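Local coordinates for uronate isomerase (Caulobacter crescentus, PDB 2Q01), which catalyses the isomerisation of D-glucuronate to D-fructuronate and of D-galacturonate to D-tagaturonate in pentose and glucuronate interconversion, at residues B[55-58]-B[59-62]; B[119-122]-B[123-127]; B[419-422]-B[423-426]. All coordinates share one frame; numbering follows the deposited sequence. Where two conformers were deposited one is given.

In the fold
All three are local contacts, and they meet in one region of the chain. Interaction 1, where a loop runs into helix 58-63, is partly buried, with carboxylates and an amide on one flank and Leu61 over the Phe55 ring on another. Interaction 2 lies in the last turns of helix 114-126 and is mostly buried, its chemistry dominated by backbone bonds. Interaction 3, at the start of helix 425-445, is nearest the chain's centre, about 10 Å between centres, and largely apolar. Apolar side chains join them: Leu62 packs on Leu119 and Val122, Leu61 on Leu423, and Leu423 on Val122 and Phe127, so residues 419-426 adjoin both of the other contacts.

Interaction 1: B[55-58]-B[59-62]; sequences FQDA and TDLL
Phe55 and Leu61 pack together where the loop after helix 47-51 enters the short helix 58-63, a loop-to-helix junction of this TIM-barrel-clan enzyme. The methyl CD1 of Leu61 stands over the middle of the Phe55 ring, 3.6 Å from its centroid and 13° from the ring normal, a CH-pi contact in which a single branch of the leucine meets the aromatic face. Leu61 gets there by setting CG opposite its backbone N (chi1 176°), while Phe55 keeps its ring beside its own backbone N. The two side chains cross at about a right angle. A branched leucine suits this place because one methyl can press on the ring while the other, CD2, packs on Leu423. The phenylalanine has a second aromatic neighbour, meeting Trp48 edge-to-face.

The other flank is polar. The amide of Gln56 stacks on the carboxylate of Asp60 with planes only 12° apart, and Gln56 CD lies 3.9 Å from Asp60 OD1. This is a van der Waals stack of two flat groups, reached by the extended chain of Gln56 beyond CG. Asp57 and Asp60 bring like charges together, OD2 to OD2 at 3.8 Å, their carboxylate planes nearly perpendicular; the repulsion may be eased by solvent, as both residues are partly exposed.

On the buried side Ala58, with only a methyl, sits among the large side chains of Trp100, Phe142 and Ile145, and Thr59 OG1 donates a hydrogen bond to the carbonyl oxygen of Pro96. Winding of the helix is marked by a weak bond from Leu61 N to Asp57 O and a sounder one from Leu62 N to Ala58 O, 3.1 Å long, with the nitrogen above the carbonyl plane.

Interaction 2: B[119-122]-B[123-127]; sequences LNHV and FSQVF
With CG turned away from its backbone N (chi1 -176°), His121 lays its ring beneath the side chain of Gln125. Gln125 sets CG beside its backbone N (chi1 -51°), which puts CG over one imidazole face, 4.0 Å from the ring centroid, in a CH-pi contact; the bend at chi2 then carries the amide away. Phe123 holds its ring beside its backbone N, which sets one face over the carbonyl oxygen of Leu119: that oxygen is 3.2 Å from Phe123 CG and displaced toward the ring's rim, and it also accepts the backbone bond from Phe123 N at 2.8 Å. At the ring's edge, Asn120 OD1 approaches Phe123 CD1; this oxygen is buried and has no hydrogen-bonding partner in the model.

These are the closing turns of helix 114-126, where i to i+4 bonds give way to a wider pi-type turn. Val122 O accepts from both Val126 N and Phe127 N, the latter almost in line with the C=O bond. Ser124 suits its place because its short hydroxyl folds back to Asn120 O at 2.7 Å, so that oxygen is gripped by Ser124 OG and Ser124 N together. A leucine in place of Phe123 would probably cost the ring packed over Leu119 O and leave Tyr141 without its edge-to-face partner. Beta-branched Val122 turns CG1 to Phe127, touching CE1 at 3.8 Å, while the Phe127 ring also lies parallel to that of Phe154.

Interaction 3: B[419-422]-B[423-426]; sequences TRAF and LSIP
The approach to helix 425-445, where a loop from helix 393-407 curls into the helix's first turn, brings Phe422 against Ile425. The touch is between Phe422 CD1 and Ile425 CD1, 3.7 Å apart, with the two side chains crossing at a slant. Phe422 swings its ring clear of its backbone N (chi1 178°), and Ile425 reaches it along an extended end (chi2 179°), the methyl meeting the ring obliquely. Ile425 offers a second atom to the loop, its CG1 lying 3.9 Å from Thr419 CG2, so a long, branched aliphatic chain suits a spot that must meet both a ring and a methyl. The phenylalanine also packs edge-to-face with Phe49 and against Ile165 and Leu168 of strand 165-169.

The backbone turns tightly here. Ile425 N donates to Phe422 O at 3.2 Å, an i to i+3 bond with the nitrogen 61° out of the carbonyl plane, and Ser424 N makes a weak bond to Ala421 O. Before the turn, Thr419 OG1 accepts a weak bond from Ala421 N. Pro426, lacking an N-H to offer, suits the first turn of a helix, where backbone nitrogens have no preceding turn to bond. Proline in the first turn is a common feature of helix N-termini, here one whose approach packs on strand 165-169, one of the parallel strands of the TIM-barrel-type fold.

Interaction 1: B[55-58]-B[59-62]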
ATOM      1  N   PHE B  55      16.827  -9.301  37.832  1.00 55.53           N
ATOM      2  CA  PHE B  55      17.508  -9.587  36.571  1.00 61.12           C
ATOM      3  C   PHE B  55      19.022  -9.498  36.791  1.00 64.90           C
ATOM      4  O   PHE B  55      19.481  -8.873  37.757  1.00 66.90           O
ATOM      5  CB  PHE B  55      17.056  -8.614  35.476  1.00 59.94           C
ATOM      6  CG  PHE B  55      15.559  -8.561  35.283  1.00 61.54           C
ATOM      7  CD1 PHE B  55      14.898  -9.545  34.549  1.00 71.48           C
ATOM      8  CD2 PHE B  55      14.810  -7.517  35.827  1.00 59.83           C
ATOM      9  CE1 PHE B  55      13.511  -9.495  34.363  1.00 67.89           C
ATOM     10  CE2 PHE B  55      13.422  -7.459  35.649  1.00 56.35           C
ATOM     11  CZ  PHE B  55      12.774  -8.448  34.915  1.00 59.37           C
ATOM     12  N   GLN B  56      19.801 -10.120  35.911  1.00 63.18           N
ATOM     13  CA  GLN B  56      21.242 -10.234  36.155  1.00 68.97           C
ATOM     14  C   GLN B  56      22.154  -9.307  35.337  1.00 65.86           C
ATOM     15  O   GLN B  56      23.012  -8.633  35.908  1.00 67.51           O
ATOM     16  CB  GLN B  56      21.709 -11.696  36.069  1.00 68.62           C
ATOM     17  CG  GLN B  56      21.134 -12.498  34.911  1.00 83.36           C
ATOM     18  CD  GLN B  56      21.772 -13.869  34.780  1.00 92.67           C
ATOM     19  OE1 GLN B  56      21.145 -14.888  35.072  1.00100.07           O
ATOM     20  NE2 GLN B  56      23.027 -13.900  34.344  1.00 82.78           N
ATOM     21  N   ASP B  57      21.962  -9.265  34.019  1.00 66.12           N
ATOM     22  CA  ASP B  57      22.864  -8.546  33.115  1.00 64.08           C
ATOM     23  C   ASP B  57      22.142  -7.499  32.283  1.00 61.05           C
ATOM     24  O   ASP B  57      20.924  -7.541  32.139  1.00 66.50           O
ATOM     25  CB  ASP B  57      23.545  -9.524  32.144  1.00 69.51           C
ATOM     26  CG  ASP B  57      24.516 -10.467  32.827  1.00 86.62           C
ATOM     27  OD1 ASP B  57      25.091 -10.098  33.875  1.00101.90           O
ATOM     28  OD2 ASP B  57      24.715 -11.582  32.297  1.00 96.31           O
ATOM     29  N   ALA B  58      22.915  -6.577  31.715  1.00 57.34           N
ATOM     30  CA  ALA B  58      22.433  -5.690  30.663  1.00 55.41           C
ATOM     31  C   ALA B  58      22.153  -6.508  29.405  1.00 60.41           C
ATOM     32  O   ALA B  58      21.231  -6.204  28.650  1.00 63.20           O
ATOM     33  CB  ALA B  58      23.463  -4.618  30.369  1.00 52.06           C
ATOM     34  N   THR B  59      22.959  -7.547  29.197  1.00 61.45           N
ATOM     35  CA  THR B  59      22.808  -8.459  28.071  1.00 61.13           C
ATOM     36  C   THR B  59      21.577  -9.359  28.232  1.00 62.13           C
ATOM     37  O   THR B  59      20.762  -9.468  27.314  1.00 61.67           O
ATOM     38  CB  THR B  59      24.094  -9.285  27.877  1.00 59.70           C
ATOM     39  OG1 THR B  59      25.172  -8.392  27.578  1.00 61.16           O
ATOM     40  CG2 THR B  59      23.949 -10.288  26.739  1.00 61.54           C
ATOM     41  N   ASP B  60      21.431  -9.971  29.405  1.00 62.37           N
ATOM     42  CA  ASP B  60      20.310 -10.876  29.675  1.00 64.88           C
ATOM     43  C   ASP B  60      18.935 -10.213  29.707  1.00 61.76           C
ATOM     44  O   ASP B  60      17.922 -10.881  29.516  1.00 64.52           O
ATOM     45  CB  ASP B  60      20.544 -11.658  30.968  1.00 65.80           C
ATOM     46  CG  ASP B  60      21.054 -13.058  30.708  1.00 87.89           C
ATOM     47  OD1 ASP B  60      20.372 -14.018  31.128  1.00 97.85           O
ATOM     48  OD2 ASP B  60      22.122 -13.201  30.069  1.00 98.23           O
ATOM     49  N   LEU B  61      18.907  -8.905  29.937  1.00 62.93           N
ATOM     50  CA  LEU B  61      17.656  -8.168  30.042  1.00 62.32           C
ATOM     51  C   LEU B  61      17.283  -7.474  28.731  1.00 63.53           C
ATOM     52  O   LEU B  61      16.115  -7.481  28.323  1.00 61.73           O
ATOM     53  CB  LEU B  61      17.744  -7.154  31.191  1.00 61.63           C
ATOM     54  CG  LEU B  61      16.582  -6.195  31.459  1.00 65.35           C
ATOM     55  CD1 LEU B  61      15.387  -6.916  32.051  1.00 65.92           C
ATOM     56  CD2 LEU B  61      17.032  -5.076  32.368  1.00 60.49           C
ATOM     57  N   LEU B  62      18.277  -6.884  28.073  1.00 60.28           N
ATOM     58  CA  LEU B  62      18.022  -6.034  26.912  1.00 58.63           C
ATOM     59  C   LEU B  62      18.408  -6.674  25.583  1.00 56.69           C
ATOM     60  O   LEU B  62      17.677  -6.551  24.604  1.00 56.64           O
ATOM     61  CB  LEU B  62      18.727  -4.677  27.064  1.00 55.68           C
ATOM     62  CG  LEU B  62      18.310  -3.776  28.234  1.00 56.56           C
ATOM     63  CD1 LEU B  62      19.422  -2.801  28.571  1.00 47.45           C
ATOM     64  CD2 LEU B  62      17.008  -3.035  27.942  1.00 55.54           C
TER

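Interaction 2: B[119-122]-B[123-127]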
ATOM      1  N   LEU B 119      14.918   2.161  23.143  1.00 44.62           N
ATOM      2  CA  LEU B 119      16.116   1.944  23.948  1.00 39.22           C
ATOM      3  C   LEU B 119      16.672   3.219  24.553  1.00 44.67           C
ATOM      4  O   LEU B 119      17.145   3.197  25.689  1.00 49.77           O
ATOM      5  CB  LEU B 119      17.209   1.240  23.144  1.00 50.21           C
ATOM      6  CG  LEU B 119      17.148  -0.279  23.004  1.00 46.79           C
ATOM      7  CD1 LEU B 119      18.241  -0.719  22.060  1.00 54.40           C
ATOM      8  CD2 LEU B 119      17.299  -0.963  24.354  1.00 41.92           C
ATOM      9  N   ASN B 120      16.611   4.323  23.811  1.00 42.28           N
ATOM     10  CA  ASN B 120      17.034   5.615  24.355  1.00 42.05           C
ATOM     11  C   ASN B 120      16.079   6.165  25.411  1.00 39.73           C
ATOM     12  O   ASN B 120      16.499   6.917  26.284  1.00 45.27           O
ATOM     13  CB  ASN B 120      17.293   6.644  23.249  1.00 42.74           C
ATOM     14  CG  ASN B 120      18.587   6.366  22.480  1.00 43.31           C
ATOM     15  OD1 ASN B 120      19.598   5.952  23.054  1.00 44.16           O
ATOM     16  ND2 ASN B 120      18.556   6.607  21.175  1.00 47.84           N
ATOM     17  N   HIS B 121      14.805   5.779  25.329  1.00 38.62           N
ATOM     18  CA  HIS B 121      13.838   6.027  26.395  1.00 34.74           C
ATOM     19  C   HIS B 121      14.255   5.253  27.645  1.00 39.52           C
ATOM     20  O   HIS B 121      14.272   5.811  28.737  1.00 47.55           O
ATOM     21  CB  HIS B 121      12.426   5.636  25.940  1.00 39.10           C
ATOM     22  CG  HIS B 121      11.339   5.947  26.929  1.00 40.08           C
ATOM     23  ND1 HIS B 121      10.302   6.809  26.643  1.00 37.72           N
ATOM     24  CD2 HIS B 121      11.101   5.480  28.179  1.00 41.64           C
ATOM     25  CE1 HIS B 121       9.488   6.881  27.682  1.00 42.17           C
ATOM     26  NE2 HIS B 121       9.952   6.087  28.630  1.00 33.70           N
ATOM     27  N   VAL B 122      14.608   3.981  27.478  1.00 39.89           N
ATOM     28  CA  VAL B 122      15.045   3.137  28.598  1.00 45.90           C
ATOM     29  C   VAL B 122      16.336   3.677  29.229  1.00 46.90           C
ATOM     30  O   VAL B 122      16.446   3.768  30.451  1.00 51.91           O
ATOM     31  CB  VAL B 122      15.221   1.652  28.165  1.00 41.14           C
ATOM     32  CG1 VAL B 122      15.752   0.800  29.308  1.00 45.39           C
ATOM     33  CG2 VAL B 122      13.901   1.082  27.686  1.00 45.64           C
ATOM     34  N   PHE B 123      17.290   4.065  28.385  1.00 47.76           N
ATOM     35  CA  PHE B 123      18.581   4.568  28.847  1.00 40.56           C
ATOM     36  C   PHE B 123      18.455   5.880  29.607  1.00 40.55           C
ATOM     37  O   PHE B 123      19.069   6.041  30.655  1.00 52.64           O
ATOM     38  CB  PHE B 123      19.558   4.750  27.681  1.00 37.33           C
ATOM     39  CG  PHE B 123      19.991   3.465  27.028  1.00 31.55           C
ATOM     40  CD1 PHE B 123      20.395   3.461  25.697  1.00 35.87           C
ATOM     41  CD2 PHE B 123      20.004   2.266  27.732  1.00 26.48           C
ATOM     42  CE1 PHE B 123      20.806   2.283  25.077  1.00 34.09           C
ATOM     43  CE2 PHE B 123      20.409   1.085  27.120  1.00 22.66           C
ATOM     44  CZ  PHE B 123      20.811   1.094  25.791  1.00 31.34           C
ATOM     45  N   SER B 124      17.649   6.802  29.084  1.00 44.78           N
ATOM     46  CA  SER B 124      17.531   8.144  29.655  1.00 46.67           C
ATOM     47  C   SER B 124      16.485   8.280  30.759  1.00 50.53           C
ATOM     48  O   SER B 124      16.700   9.029  31.713  1.00 56.80           O
ATOM     49  CB  SER B 124      17.266   9.180  28.563  1.00 46.77           C
ATOM     50  OG  SER B 124      15.985   8.998  27.996  1.00 60.75           O
ATOM     51  N   GLN B 125      15.362   7.572  30.632  1.00 49.20           N
ATOM     52  CA  GLN B 125      14.272   7.691  31.609  1.00 47.17           C
ATOM     53  C   GLN B 125      14.311   6.636  32.714  1.00 48.10           C
ATOM     54  O   GLN B 125      13.980   6.933  33.859  1.00 52.25           O
ATOM     55  CB  GLN B 125      12.895   7.668  30.928  1.00 54.93           C
ATOM     56  CG  GLN B 125      12.721   8.639  29.765  1.00 51.56           C
ATOM     57  CD  GLN B 125      12.739  10.085  30.200  1.00 61.48           C
ATOM     58  OE1 GLN B 125      13.494  10.893  29.663  1.00 66.44           O
ATOM     59  NE2 GLN B 125      11.909  10.421  31.184  1.00 71.34           N
ATOM     60  N   VAL B 126      14.691   5.406  32.376  1.00 48.46           N
ATOM     61  CA  VAL B 126      14.688   4.321  33.363  1.00 52.06           C
ATOM     62  C   VAL B 126      16.015   4.283  34.130  1.00 54.58           C
ATOM     63  O   VAL B 126      16.022   4.122  35.349  1.00 60.76           O
ATOM     64  CB  VAL B 126      14.330   2.931  32.729  1.00 47.41           C
ATOM     65  CG1 VAL B 126      14.194   1.849  33.788  1.00 51.36           C
ATOM     66  CG2 VAL B 126      13.046   3.020  31.927  1.00 43.93           C
ATOM     67  N   PHE B 127      17.128   4.464  33.422  1.00 55.35           N
ATOM     68  CA  PHE B 127      18.450   4.399  34.049  1.00 54.69           C
ATOM     69  C   PHE B 127      19.105   5.748  34.310  1.00 61.02           C
ATOM     70  O   PHE B 127      19.997   5.849  35.152  1.00 72.11           O
ATOM     71  CB  PHE B 127      19.397   3.532  33.225  1.00 46.04           C
ATOM     72  CG  PHE B 127      19.033   2.086  33.215  1.00 49.86           C
ATOM     73  CD1 PHE B 127      18.586   1.482  32.051  1.00 47.44           C
ATOM     74  CD2 PHE B 127      19.123   1.323  34.377  1.00 54.61           C
ATOM     75  CE1 PHE B 127      18.240   0.140  32.039  1.00 42.00           C
ATOM     76  CE2 PHE B 127      18.779  -0.024  34.371  1.00 41.00           C
ATOM     77  CZ  PHE B 127      18.336  -0.613  33.205  1.00 41.48           C
TER

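Interaction 3: B[419-422]-B[423-426]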
ATOM      1  N   THR B 419       5.265  -7.331  23.745  1.00 49.63           N
ATOM      2  CA  THR B 419       6.710  -7.486  23.906  1.00 50.64           C
ATOM      3  C   THR B 419       7.086  -8.389  25.083  1.00 50.12           C
ATOM      4  O   THR B 419       6.308  -8.558  26.027  1.00 46.69           O
ATOM      5  CB  THR B 419       7.424  -6.097  23.999  1.00 49.79           C
ATOM      6  OG1 THR B 419       8.848  -6.273  24.040  1.00 49.34           O
ATOM      7  CG2 THR B 419       6.957  -5.306  25.229  1.00 34.61           C
ATOM      8  N   ARG B 420       8.271  -8.988  24.998  1.00 54.98           N
ATOM      9  CA  ARG B 420       8.857  -9.709  26.123  1.00 61.69           C
ATOM     10  C   ARG B 420       9.723  -8.757  26.966  1.00 61.01           C
ATOM     11  O   ARG B 420       9.847  -8.932  28.182  1.00 61.37           O
ATOM     12  CB  ARG B 420       9.662 -10.925  25.638  1.00 64.08           C
ATOM     13  CG  ARG B 420      10.130 -11.851  26.759  1.00 79.41           C
ATOM     14  CD  ARG B 420      10.384 -13.282  26.301  1.00 97.62           C
ATOM     15  NE  ARG B 420      10.840 -14.120  27.415  1.00100.54           N
ATOM     16  CZ  ARG B 420      10.038 -14.766  28.264  1.00 94.24           C
ATOM     17  NH1 ARG B 420      10.562 -15.493  29.243  1.00 79.85           N
ATOM     18  NH2 ARG B 420       8.716 -14.691  28.144  1.00 84.56           N
ATOM     19  N   ALA B 421      10.302  -7.748  26.310  1.00 58.84           N
ATOM     20  CA  ALA B 421      11.135  -6.742  26.971  1.00 59.12           C
ATOM     21  C   ALA B 421      10.294  -5.861  27.893  1.00 59.76           C
ATOM     22  O   ALA B 421       9.555  -4.986  27.441  1.00 69.30           O
ATOM     23  CB  ALA B 421      11.887  -5.901  25.939  1.00 55.82           C
ATOM     24  N   PHE B 422      10.409  -6.120  29.190  1.00 54.30           N
ATOM     25  CA  PHE B 422       9.572  -5.486  30.195  1.00 51.49           C
ATOM     26  C   PHE B 422       9.896  -4.006  30.380  1.00 56.12           C
ATOM     27  O   PHE B 422       8.992  -3.189  30.550  1.00 56.55           O
ATOM     28  CB  PHE B 422       9.701  -6.234  31.522  1.00 50.57           C
ATOM     29  CG  PHE B 422       8.913  -5.627  32.644  1.00 50.19           C
ATOM     30  CD1 PHE B 422       7.521  -5.615  32.611  1.00 47.28           C
ATOM     31  CD2 PHE B 422       9.563  -5.079  33.742  1.00 51.31           C
ATOM     32  CE1 PHE B 422       6.787  -5.054  33.651  1.00 44.85           C
ATOM     33  CE2 PHE B 422       8.840  -4.518  34.787  1.00 49.84           C
ATOM     34  CZ  PHE B 422       7.448  -4.505  34.742  1.00 57.51           C
ATOM     35  N   LEU B 423      11.184  -3.671  30.325  1.00 53.39           N
ATOM     36  CA  LEU B 423      11.655  -2.296  30.509  1.00 50.79           C
ATOM     37  C   LEU B 423      11.271  -1.343  29.381  1.00 52.58           C
ATOM     38  O   LEU B 423      11.291  -0.119  29.563  1.00 66.43           O
ATOM     39  CB  LEU B 423      13.168  -2.278  30.700  1.00 51.26           C
ATOM     40  CG  LEU B 423      13.663  -2.182  32.141  1.00 54.15           C
ATOM     41  CD1 LEU B 423      13.472  -3.484  32.907  1.00 56.54           C
ATOM     42  CD2 LEU B 423      15.118  -1.795  32.118  1.00 47.13           C
ATOM     43  N   SER B 424      10.927  -1.910  28.227  1.00 51.95           N
ATOM     44  CA  SER B 424      10.508  -1.132  27.067  0.50 49.50           C
ATOM     45  C   SER B 424       9.008  -0.835  27.085  1.00 49.16           C
ATOM     46  O   SER B 424       8.515  -0.093  26.242  1.00 57.36           O
ATOM     47  CB  SER B 424      10.884  -1.860  25.772  0.50 52.63           C
ATOM     48  OG  SER B 424      12.290  -1.945  25.613  0.50 60.04           O
ATOM     49  N   ILE B 425       8.282  -1.419  28.040  1.00 48.20           N
ATOM     50  CA  ILE B 425       6.820  -1.230  28.132  1.00 42.07           C
ATOM     51  C   ILE B 425       6.384   0.242  28.254  1.00 42.63           C
ATOM     52  O   ILE B 425       5.589   0.694  27.419  1.00 45.90           O
ATOM     53  CB  ILE B 425       6.134  -2.176  29.178  1.00 38.08           C
ATOM     54  CG1 ILE B 425       6.123  -3.619  28.667  1.00 37.81           C
ATOM     55  CG2 ILE B 425       4.714  -1.721  29.509  1.00 41.82           C
ATOM     56  CD1 ILE B 425       5.488  -4.609  29.632  1.00 28.50           C
ATOM     57  N   PRO B 426       6.902   0.997  29.261  1.00 44.40           N
ATOM     58  CA  PRO B 426       6.601   2.436  29.270  1.00 40.60           C
ATOM     59  C   PRO B 426       7.106   3.211  28.044  1.00 35.98           C
ATOM     60  O   PRO B 426       6.437   4.144  27.608  1.00 39.89           O
ATOM     61  CB  PRO B 426       7.282   2.934  30.548  1.00 44.85           C
ATOM     62  CG  PRO B 426       8.318   1.929  30.845  1.00 50.44           C
ATOM     63  CD  PRO B 426       7.725   0.630  30.431  1.00 49.04           C
TER